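Local coordinates for protein putative glucoamylase (Bacteroides caccae ATCC 43185, PDB 4QT9) that probably hydrolyses glycosidic bonds as a glucoamylase-like enzyme built on an alpha/alpha toroid, at residues V239-V244 with E248-Y253; F262-S267 with I348-E353; F200-Y205 with M209-L214. All blocks are in the same frame, centred on the assembly; numbering follows the deposited sequence.

Contact 1 of 3, residues V239-V244 with E248-Y253; sequences VSPHKV and ELHLRY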
loop_
_atom_site.group_PDB
_atom_site.type_symbol
_atom_site.label_atom_id
_atom_site.label_comp_id
_atom_site.label_asym_id
_atom_site.label_seq_id
_atom_site.Cartn_x
_atom_site.Cartn_y
_atom_site.Cartn_z
ATOM N N VAL A 239 9.137 -18.435 9.751
ATOM C CA VAL A 239 9.678 -19.324 8.730
ATOM C C VAL A 239 8.904 -20.623 8.829
ATOM O O VAL A 239 8.953 -21.275 9.872
ATOM C CB VAL A 239 11.208 -19.542 8.883
ATOM C CG1 VAL A 239 11.731 -20.532 7.838
ATOM C CG2 VAL A 239 11.974 -18.211 8.815
ATOM N N SER A 240 8.103 -20.950 7.788
ATOM C CA SER A 240 7.296 -22.172 7.799
ATOM C C SER A 240 7.092 -22.641 6.366
ATOM O O SER A 240 6.022 -22.400 5.802
ATOM C CB SER A 240 5.962 -21.915 8.499
ATOM O OG SER A 240 5.263 -23.117 8.773
ATOM N N PRO A 241 8.117 -23.253 5.724
ATOM C CA PRO A 241 7.957 -23.658 4.322
ATOM C C PRO A 241 6.782 -24.624 4.106
ATOM O O PRO A 241 6.607 -25.573 4.870
ATOM C CB PRO A 241 9.304 -24.297 3.981
ATOM C CG PRO A 241 10.275 -23.685 4.956
ATOM C CD PRO A 241 9.476 -23.569 6.221
ATOM N N HIS A 242 5.924 -24.312 3.109
ATOM C CA HIS A 242 4.771 -25.140 2.730
ATOM C C HIS A 242 4.423 -24.881 1.265
ATOM O O HIS A 242 4.805 -23.853 0.699
ATOM C CB HIS A 242 3.550 -24.874 3.643
ATOM C CG HIS A 242 3.087 -23.457 3.602
ATOM N ND1 HIS A 242 3.845 -22.434 4.163
ATOM C CD2 HIS A 242 1.985 -22.923 3.032
ATOM C CE1 HIS A 242 3.178 -21.323 3.919
ATOM N NE2 HIS A 242 2.045 -21.564 3.260
ATOM N N LYS A 243 3.695 -25.810 0.663
ATOM C CA LYS A 243 3.284 -25.721 -0.729
ATOM C C LYS A 243 1.826 -25.322 -0.835
ATOM O O LYS A 243 0.991 -25.756 -0.035
ATOM C CB LYS A 243 3.520 -27.055 -1.441
ATOM C CG LYS A 243 4.996 -27.457 -1.531
ATOM C CD LYS A 243 5.642 -27.067 -2.860
ATOM C CE LYS A 243 5.431 -28.077 -3.964
ATOM N NZ LYS A 243 6.245 -29.305 -3.783
ATOM N N VAL A 244 1.532 -24.442 -1.794
ATOM C CA VAL A 244 0.189 -23.956 -2.110
ATOM C C VAL A 244 0.113 -23.962 -3.628
ATOM O O VAL A 244 0.992 -23.386 -4.267
ATOM C CB VAL A 244 -0.177 -22.557 -1.515
ATOM C CG1 VAL A 244 -1.659 -22.238 -1.763
ATOM C CG2 VAL A 244 0.143 -22.453 -0.028
ATOM N N GLU A 248 6.047 -23.431 -3.821
ATOM C CA GLU A 248 6.688 -23.356 -2.520
ATOM C C GLU A 248 6.677 -21.930 -1.949
ATOM O O GLU A 248 7.180 -20.990 -2.572
ATOM C CB GLU A 248 8.127 -23.910 -2.645
ATOM C CG GLU A 248 8.985 -23.815 -1.395
ATOM C CD GLU A 248 8.649 -24.790 -0.285
ATOM O OE1 GLU A 248 8.805 -26.017 -0.495
ATOM O OE2 GLU A 248 8.267 -24.321 0.811
ATOM N N LEU A 249 6.106 -21.782 -0.740
ATOM C CA LEU A 249 6.142 -20.523 0.028
ATOM C C LEU A 249 7.032 -20.752 1.277
ATOM O O LEU A 249 6.971 -21.821 1.898
ATOM C CB LEU A 249 4.745 -20.016 0.397
ATOM C CG LEU A 249 3.783 -19.701 -0.768
ATOM C CD1 LEU A 249 2.427 -19.380 -0.240
ATOM C CD2 LEU A 249 4.275 -18.516 -1.631
ATOM N N HIS A 250 7.902 -19.785 1.587
ATOM C CA HIS A 250 8.874 -19.919 2.684
ATOM C C HIS A 250 8.341 -19.458 4.049
ATOM O O HIS A 250 8.743 -20.001 5.080
ATOM C CB HIS A 250 10.135 -19.101 2.343
ATOM C CG HIS A 250 11.249 -19.261 3.320
ATOM N ND1 HIS A 250 11.928 -20.453 3.454
ATOM C CD2 HIS A 250 11.767 -18.360 4.188
ATOM C CE1 HIS A 250 12.831 -20.248 4.401
ATOM N NE2 HIS A 250 12.765 -19.003 4.876
ATOM N N LEU A 251 7.448 -18.465 4.049
ATOM C CA LEU A 251 6.974 -17.846 5.281
ATOM C C LEU A 251 5.656 -18.384 5.800
ATOM O O LEU A 251 4.867 -18.948 5.039
ATOM C CB LEU A 251 6.818 -16.311 5.064
ATOM C CG LEU A 251 8.043 -15.570 4.530
ATOM C CD1 LEU A 251 7.727 -14.135 4.266
ATOM C CD2 LEU A 251 9.254 -15.696 5.495
ATOM N N ARG A 252 5.405 -18.133 7.106
ATOM C CA ARG A 252 4.145 -18.387 7.780
ATOM C C ARG A 252 3.248 -17.161 7.531
ATOM O O ARG A 252 3.574 -16.072 7.991
ATOM C CB ARG A 252 4.367 -18.604 9.293
ATOM C CG ARG A 252 3.045 -18.622 10.076
ATOM C CD ARG A 252 3.207 -18.324 11.553
ATOM N NE ARG A 252 3.805 -17.015 11.836
ATOM C CZ ARG A 252 4.242 -16.655 13.038
ATOM N NH1 ARG A 252 4.131 -17.485 14.068
ATOM N NH2 ARG A 252 4.792 -15.459 13.222
ATOM N N TYR A 253 2.140 -17.335 6.799
ATOM C CA TYR A 253 1.176 -16.264 6.529
ATOM C C TYR A 253 0.157 -16.282 7.670
ATOM O O TYR A 253 -0.318 -17.342 8.061
ATOM C CB TYR A 253 0.536 -16.447 5.130
ATOM C CG TYR A 253 1.540 -16.203 4.022
ATOM C CD1 TYR A 253 2.478 -17.176 3.671
ATOM C CD2 TYR A 253 1.597 -14.983 3.368
ATOM C CE1 TYR A 253 3.468 -16.923 2.721
ATOM C CE2 TYR A 253 2.578 -14.718 2.413
ATOM C CZ TYR A 253 3.517 -15.689 2.097
ATOM O OH TYR A 253 4.463 -15.419 1.141
#
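L249 O is gripped twice from the opposite strand: H242 N donates a nearly straight hydrogen bond of 3.0 Å, and P241 CA sends a CA-H...O contact of 3.2 Å to the same oxygen. L249 N answers H242 O at 2.8 Å, closing the hydrogen-bonded pair, and K243 with E248 forms a non-hydrogen-bonded pair beyond it.

The imidazole of H242 shares a face of the sheet with L249. Its CG sits between backbone N and carbonyl carbon (chi1 60°), which turns the ring back along its own strand. There ND1 donates to S240 O at 2.7 Å with the acceptor in the ring plane, the CE1 corner of the ring faces L251 O, 3.1 Å away and in its plane, and L249 CB lies over one face. E257 O takes NE2, so both ring nitrogens are engaged and the ring's rotation is fixed.

Farther along, S240 N reaches H250 O at 2.9 Å, while V239 CG1 packs obliquely on H250 NE2 at 3.5 Å. H250 has helical backbone angles (-88/-31°), and the pairing slips by one residue between H242 and V239. The result is a two-stranded antiparallel beta hairpin interrupted by a beta bulge.

Contact 2 of 3, residues F262-S267 with I348-E353; sequences FWAQYS and IVYTPE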
loop_
_atom_site.group_PDB
_atom_site.type_symbol
_atom_site.label_atom_id
_atom_site.label_comp_id
_atom_site.label_asym_id
_atom_site.label_seq_id
_atom_site.Cartn_x
_atom_site.Cartn_y
_atom_site.Cartn_z
ATOM N N PHE A 262 -2.305 -8.214 -2.002
ATOM C CA PHE A 262 -1.773 -6.909 -1.553
ATOM C C PHE A 262 -0.654 -7.064 -0.492
ATOM O O PHE A 262 0.166 -6.160 -0.344
ATOM C CB PHE A 262 -2.871 -5.952 -1.061
ATOM C CG PHE A 262 -3.396 -6.163 0.338
ATOM C CD1 PHE A 262 -4.464 -7.024 0.578
ATOM C CD2 PHE A 262 -2.834 -5.486 1.420
ATOM C CE1 PHE A 262 -4.974 -7.174 1.873
ATOM C CE2 PHE A 262 -3.350 -5.633 2.705
ATOM C CZ PHE A 262 -4.401 -6.482 2.927
ATOM N N TRP A 263 -0.591 -8.226 0.194
ATOM C CA TRP A 263 0.444 -8.516 1.207
ATOM C C TRP A 263 1.844 -8.580 0.584
ATOM O O TRP A 263 2.817 -8.412 1.288
ATOM C CB TRP A 263 0.157 -9.836 1.907
ATOM C CG TRP A 263 -0.957 -9.823 2.913
ATOM C CD1 TRP A 263 -1.987 -8.933 3.000
ATOM C CD2 TRP A 263 -1.219 -10.840 3.884
ATOM N NE1 TRP A 263 -2.863 -9.320 3.980
ATOM C CE2 TRP A 263 -2.392 -10.466 4.573
ATOM C CE3 TRP A 263 -0.548 -12.012 4.271
ATOM C CZ2 TRP A 263 -2.909 -11.222 5.633
ATOM C CZ3 TRP A 263 -1.085 -12.781 5.289
ATOM C CH2 TRP A 263 -2.263 -12.396 5.946
ATOM N N ALA A 264 1.930 -8.820 -0.741
ATOM C CA ALA A 264 3.172 -8.875 -1.513
ATOM C C ALA A 264 3.539 -7.505 -2.111
ATOM O O ALA A 264 4.597 -7.374 -2.729
ATOM C CB ALA A 264 3.013 -9.903 -2.636
ATOM N N GLN A 265 2.678 -6.479 -1.910
ATOM C CA GLN A 265 2.810 -5.188 -2.573
ATOM C C GLN A 265 2.997 -3.976 -1.686
ATOM O O GLN A 265 3.870 -3.182 -2.016
ATOM C CB GLN A 265 1.575 -4.932 -3.479
ATOM C CG GLN A 265 1.422 -6.068 -4.535
ATOM C CD GLN A 265 0.037 -6.302 -5.094
ATOM O OE1 GLN A 265 -0.974 -5.759 -4.621
ATOM N NE2 GLN A 265 -0.030 -7.107 -6.152
ATOM N N TYR A 266 2.140 -3.747 -0.662
ATOM C CA TYR A 266 2.149 -2.500 0.164
ATOM C C TYR A 266 3.526 -2.175 0.795
ATOM O O TYR A 266 3.976 -1.029 0.694
ATOM C CB TYR A 266 1.105 -2.574 1.289
ATOM C CG TYR A 266 -0.356 -2.472 0.912
ATOM C CD1 TYR A 266 -0.765 -2.512 -0.422
ATOM C CD2 TYR A 266 -1.339 -2.300 1.893
ATOM C CE1 TYR A 266 -2.111 -2.413 -0.769
ATOM C CE2 TYR A 266 -2.685 -2.163 1.553
ATOM C CZ TYR A 266 -3.068 -2.275 0.227
ATOM O OH TYR A 266 -4.397 -2.226 -0.093
ATOM N N SER A 267 4.196 -3.176 1.423
ATOM C CA SER A 267 5.505 -2.929 2.046
ATOM C C SER A 267 6.631 -2.874 1.011
ATOM O O SER A 267 7.760 -2.611 1.391
ATOM C CB SER A 267 5.832 -4.001 3.084
ATOM O OG SER A 267 5.029 -3.817 4.234
ATOM N N ILE A 348 3.236 -6.489 -11.284
ATOM C CA ILE A 348 3.995 -6.311 -12.540
ATOM C C ILE A 348 5.521 -6.396 -12.284
ATOM O O ILE A 348 6.249 -6.927 -13.122
ATOM C CB ILE A 348 3.608 -4.991 -13.272
ATOM C CG1 ILE A 348 4.239 -4.910 -14.686
ATOM C CG2 ILE A 348 3.907 -3.728 -12.417
ATOM C CD1 ILE A 348 3.586 -3.888 -15.640
ATOM N N VAL A 349 5.994 -5.906 -11.128
ATOM C CA VAL A 349 7.428 -5.927 -10.748
ATOM C C VAL A 349 7.941 -7.386 -10.539
ATOM O O VAL A 349 9.135 -7.639 -10.708
ATOM C CB VAL A 349 7.713 -5.062 -9.491
ATOM C CG1 VAL A 349 7.415 -3.589 -9.760
ATOM C CG2 VAL A 349 6.947 -5.570 -8.257
ATOM N N TYR A 350 7.036 -8.323 -10.187
ATOM C CA TYR A 350 7.342 -9.743 -9.942
ATOM C C TYR A 350 7.096 -10.642 -11.153
ATOM O O TYR A 350 7.916 -11.532 -11.418
ATOM C CB TYR A 350 6.489 -10.294 -8.784
ATOM C CG TYR A 350 6.632 -9.513 -7.508
ATOM C CD1 TYR A 350 7.865 -9.400 -6.875
ATOM C CD2 TYR A 350 5.531 -8.891 -6.922
ATOM C CE1 TYR A 350 8.014 -8.648 -5.714
ATOM C CE2 TYR A 350 5.665 -8.147 -5.749
ATOM C CZ TYR A 350 6.912 -8.033 -5.149
ATOM O OH TYR A 350 7.063 -7.350 -3.974
ATOM N N THR A 351 5.927 -10.477 -11.811
ATOM C CA THR A 351 5.494 -11.281 -12.967
ATOM C C THR A 351 5.154 -10.328 -14.130
ATOM O O THR A 351 3.971 -10.102 -14.412
ATOM C CB THR A 351 4.312 -12.187 -12.559
ATOM O OG1 THR A 351 3.267 -11.351 -12.052
ATOM C CG2 THR A 351 4.704 -13.223 -11.502
ATOM N N PRO A 352 6.179 -9.710 -14.782
ATOM C CA PRO A 352 5.891 -8.701 -15.815
ATOM C C PRO A 352 4.975 -9.177 -16.956
ATOM O O PRO A 352 3.999 -8.493 -17.259
ATOM C CB PRO A 352 7.279 -8.318 -16.332
ATOM C CG PRO A 352 8.195 -8.603 -15.197
ATOM C CD PRO A 352 7.637 -9.826 -14.551
ATOM N N GLU A 353 5.253 -10.354 -17.554
ATOM C CA GLU A 353 4.473 -10.883 -18.680
ATOM C C GLU A 353 3.049 -11.255 -18.269
ATOM O O GLU A 353 2.110 -10.859 -18.960
ATOM C CB GLU A 353 5.174 -12.076 -19.349
ATOM C CG GLU A 353 6.444 -11.720 -20.116
ATOM C CD GLU A 353 6.347 -10.644 -21.187
ATOM O OE1 GLU A 353 5.420 -10.709 -22.028
ATOM O OE2 GLU A 353 7.216 -9.740 -21.192
#
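Y350 reaches A264 across a gap of 9.4 Å between their CA atoms, and its side chain alone makes the connection. CB leaves the backbone toward the 262-267 segment, and a chi1 of -56° swings the ring away from the residue's own carbonyl and carries it out to A264. At the ring, the neighbouring V349 CG2 sits over the middle, 3.7 Å from the ring plane, so one face is covered from within the same segment. M288 of helix 284-301 touches both Y350 and A264, and F268 also packs on the tyrosine.

Toward the far end of the ring, CE2 comes within 4.5 Å of A264 CB, a loose apolar touch. The carbonyl oxygen matters more: A264 O lies at the ring's edge, near its plane, 3.3 Å from Y350 CE2. At the tip, Y350 OH donates to A264 O at 2.8 Å, with a C=O...donor angle of 173°. The hydroxyl thus meets the carbonyl almost head on, and a buried backbone oxygen at the end of a 3-10 segment is satisfied by a side chain distant in sequence.

The acceptor is held in place by its own turn. F262 O receives both Q265 N, at 3.0 Å, and Y266 N, while Q265 NE2 bonds to A343 O and S347 OG, giving the two segments a second, indirect tie. The backbone of Y350 is held as well, its O accepting from R289 NH1 of helix 284-301.

Only 94 Å² is buried between the segments, so this is a point contact inside a larger core. It joins a 3-10 turn to the loop that enters helix 352-364 through a buried tyrosine-hydroxyl-to-backbone hydrogen bond in the core of an alpha/alpha toroid.

Contact 3 of 3, residues F200-Y205 with M209-L214; sequences FPIHGY and MIMYIL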
loop_
_atom_site.group_PDB
_atom_site.type_symbol
_atom_site.label_atom_id
_atom_site.label_comp_id
_atom_site.label_asym_id
_atom_site.label_seq_id
_atom_site.Cartn_x
_atom_site.Cartn_y
_atom_site.Cartn_z
ATOM N N PHE A 200 -3.961 -5.493 19.527
ATOM C CA PHE A 200 -3.520 -6.233 18.353
ATOM C C PHE A 200 -1.984 -6.136 18.195
ATOM O O PHE A 200 -1.519 -5.270 17.453
ATOM C CB PHE A 200 -4.234 -5.725 17.087
ATOM C CG PHE A 200 -4.238 -6.671 15.909
ATOM C CD1 PHE A 200 -3.051 -7.183 15.398
ATOM C CD2 PHE A 200 -5.426 -7.012 15.277
ATOM C CE1 PHE A 200 -3.052 -8.062 14.313
ATOM C CE2 PHE A 200 -5.425 -7.883 14.181
ATOM C CZ PHE A 200 -4.233 -8.394 13.703
ATOM N N PRO A 201 -1.175 -7.012 18.852
ATOM C CA PRO A 201 0.294 -6.983 18.603
ATOM C C PRO A 201 0.557 -7.565 17.202
ATOM O O PRO A 201 -0.062 -8.565 16.866
ATOM C CB PRO A 201 0.867 -7.824 19.742
ATOM C CG PRO A 201 -0.253 -8.717 20.174
ATOM C CD PRO A 201 -1.565 -8.133 19.737
ATOM N N ILE A 202 1.409 -6.941 16.364
ATOM C CA ILE A 202 1.561 -7.416 14.980
ATOM C C ILE A 202 2.683 -8.450 14.805
ATOM O O ILE A 202 3.877 -8.169 15.008
ATOM C CB ILE A 202 1.700 -6.226 13.989
ATOM C CG1 ILE A 202 0.402 -5.410 13.970
ATOM C CG2 ILE A 202 2.067 -6.689 12.573
ATOM C CD1 ILE A 202 0.609 -3.941 13.787
ATOM N N HIS A 203 2.276 -9.653 14.372
ATOM C CA HIS A 203 3.186 -10.755 14.108
ATOM C C HIS A 203 3.178 -11.041 12.607
ATOM O O HIS A 203 2.124 -10.957 11.984
ATOM C CB HIS A 203 2.792 -12.014 14.924
ATOM C CG HIS A 203 2.679 -11.782 16.407
ATOM N ND1 HIS A 203 3.769 -11.371 17.166
ATOM C CD2 HIS A 203 1.608 -11.924 17.223
ATOM C CE1 HIS A 203 3.323 -11.285 18.411
ATOM N NE2 HIS A 203 2.028 -11.616 18.491
ATOM N N GLY A 204 4.330 -11.377 12.027
ATOM C CA GLY A 204 4.364 -11.669 10.591
ATOM C C GLY A 204 3.970 -13.094 10.240
ATOM O O GLY A 204 3.867 -13.930 11.134
ATOM N N TYR A 205 3.777 -13.419 8.945
ATOM C CA TYR A 205 3.874 -12.469 7.842
ATOM C C TYR A 205 2.485 -11.957 7.483
ATOM O O TYR A 205 1.524 -12.724 7.448
ATOM C CB TYR A 205 4.563 -13.103 6.585
ATOM C CG TYR A 205 4.758 -12.087 5.474
ATOM C CD1 TYR A 205 5.864 -11.242 5.460
ATOM C CD2 TYR A 205 3.799 -11.919 4.479
ATOM C CE1 TYR A 205 6.005 -10.251 4.488
ATOM C CE2 TYR A 205 3.927 -10.932 3.503
ATOM C CZ TYR A 205 5.022 -10.089 3.523
ATOM O OH TYR A 205 5.149 -9.130 2.544
HETATM N N MSE A 209 5.164 -5.446 7.171
HETATM C CA MSE A 209 6.615 -5.488 7.412
HETATM C C MSE A 209 7.293 -4.088 7.451
HETATM O O MSE A 209 8.089 -3.853 8.355
HETATM C CB MSE A 209 7.357 -6.393 6.408
HETATM C CG MSE A 209 8.823 -6.655 6.803
HETATM SE SE MSE A 209 9.587 -8.083 5.713
HETATM C CE MSE A 209 10.074 -7.071 4.185
ATOM N N ILE A 210 6.978 -3.177 6.496
ATOM C CA ILE A 210 7.568 -1.836 6.401
ATOM C C ILE A 210 7.357 -1.039 7.723
ATOM O O ILE A 210 8.156 -0.158 8.052
ATOM C CB ILE A 210 7.050 -1.060 5.131
ATOM C CG1 ILE A 210 7.979 0.107 4.702
ATOM C CG2 ILE A 210 5.593 -0.566 5.265
ATOM C CD1 ILE A 210 9.484 -0.302 4.396
HETATM N N MSE A 211 6.304 -1.361 8.485
HETATM C CA MSE A 211 6.059 -0.685 9.772
HETATM C C MSE A 211 7.209 -0.985 10.784
HETATM O O MSE A 211 7.652 -0.078 11.476
HETATM C CB MSE A 211 4.692 -1.098 10.340
HETATM C CG MSE A 211 4.336 -0.369 11.622
HETATM SE SE MSE A 211 2.992 -1.383 12.593
HETATM C CE MSE A 211 3.798 -3.093 12.563
ATOM N N TYR A 212 7.690 -2.243 10.842
ATOM C CA TYR A 212 8.840 -2.620 11.683
ATOM C C TYR A 212 10.135 -2.040 11.128
ATOM O O TYR A 212 11.003 -1.685 11.914
ATOM C CB TYR A 212 8.969 -4.157 11.762
ATOM C CG TYR A 212 8.086 -4.763 12.825
ATOM C CD1 TYR A 212 8.525 -4.879 14.137
ATOM C CD2 TYR A 212 6.796 -5.187 12.529
ATOM C CE1 TYR A 212 7.695 -5.391 15.131
ATOM C CE2 TYR A 212 5.948 -5.679 13.522
ATOM C CZ TYR A 212 6.401 -5.769 14.824
ATOM O OH TYR A 212 5.601 -6.300 15.804
ATOM N N ILE A 213 10.307 -1.980 9.782
ATOM C CA ILE A 213 11.551 -1.410 9.204
ATOM C C ILE A 213 11.627 0.103 9.560
ATOM O O ILE A 213 12.668 0.550 10.040
ATOM C CB ILE A 213 11.682 -1.688 7.676
ATOM C CG1 ILE A 213 12.042 -3.194 7.437
ATOM C CG2 ILE A 213 12.720 -0.761 7.004
ATOM C CD1 ILE A 213 11.519 -3.730 6.205
ATOM N N LEU A 214 10.528 0.860 9.382
ATOM C CA LEU A 214 10.481 2.303 9.724
ATOM C C LEU A 214 10.576 2.532 11.241
ATOM O O LEU A 214 11.228 3.477 11.667
ATOM C CB LEU A 214 9.213 2.940 9.166
ATOM C CG LEU A 214 9.141 3.008 7.648
ATOM C CD1 LEU A 214 7.785 3.480 7.209
ATOM C CD2 LEU A 214 10.272 3.886 7.067
HETATM O O HOH W 1 4.710 -6.973 4.343
#
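I202 and M211, a selenomethionine, meet tip to tip at the apolar centre, with I202 CD1 3.5 Å from M211 CE; the isoleucine has two conformers, and this close approach holds for one of them and is to that extent doubtful. The M211 chain runs extended from the backbone until a bend at chi3 (49°) turns its terminal methyl to the isoleucine. V136 of helix 135-152 touches both side chains, placing the pair against a neighbouring helix.

Beside this centre, the side chains of I202 and Y212 cross at a slant, with I202 CG2 4.1 Å from Y212 CE2. A separate apolar touch lies at Y205, where the selenium of M209 sits at the ring edge, 4.4 Å from Y205 CE1.

Polar atoms edge the cluster. Y212 OH donates to I202 O at 2.7 Å, in the carbonyl plane, and L186 N is also bonded to this hydroxyl, which therefore links the helix to I202 and to L186. A water accepts from M209 N at 3.2 Å and donates weakly to Y205 OH, whose stronger partner is W263 O. The peptide bond before Y205 is cis, a sharp local redirection of the chain.

The arrangement is a local fold-back: segment 200-205 packs on residues 209-212 of helix 209-217, with three residues of chain between the two segments, within the alpha/alpha toroid fold.

In the fold
The three contacts form a triangle, with centres about 17 Å (contacts 1 and 2), 18 Å (1 and 3) and 19 Å (2 and 3) apart, yet each touches the others. Contact 3 joins contact 1 through R252, whose NH2 bonds to G204 O at 2.7 Å and whose O receives Y205 N at 2.8 Å. Y205 also binds contact 2, its OH meeting W263 O at 2.7 Å, while S267 OG bonds to I210 N at 3.1 Å. Y253 CD2 packs on W263 CE3 at 3.8 Å. Y205 thus sits where all three converge, as the more peripheral hairpin meets the interior of the toroid. No ligand marks a site here, so any relation to catalysis remains open.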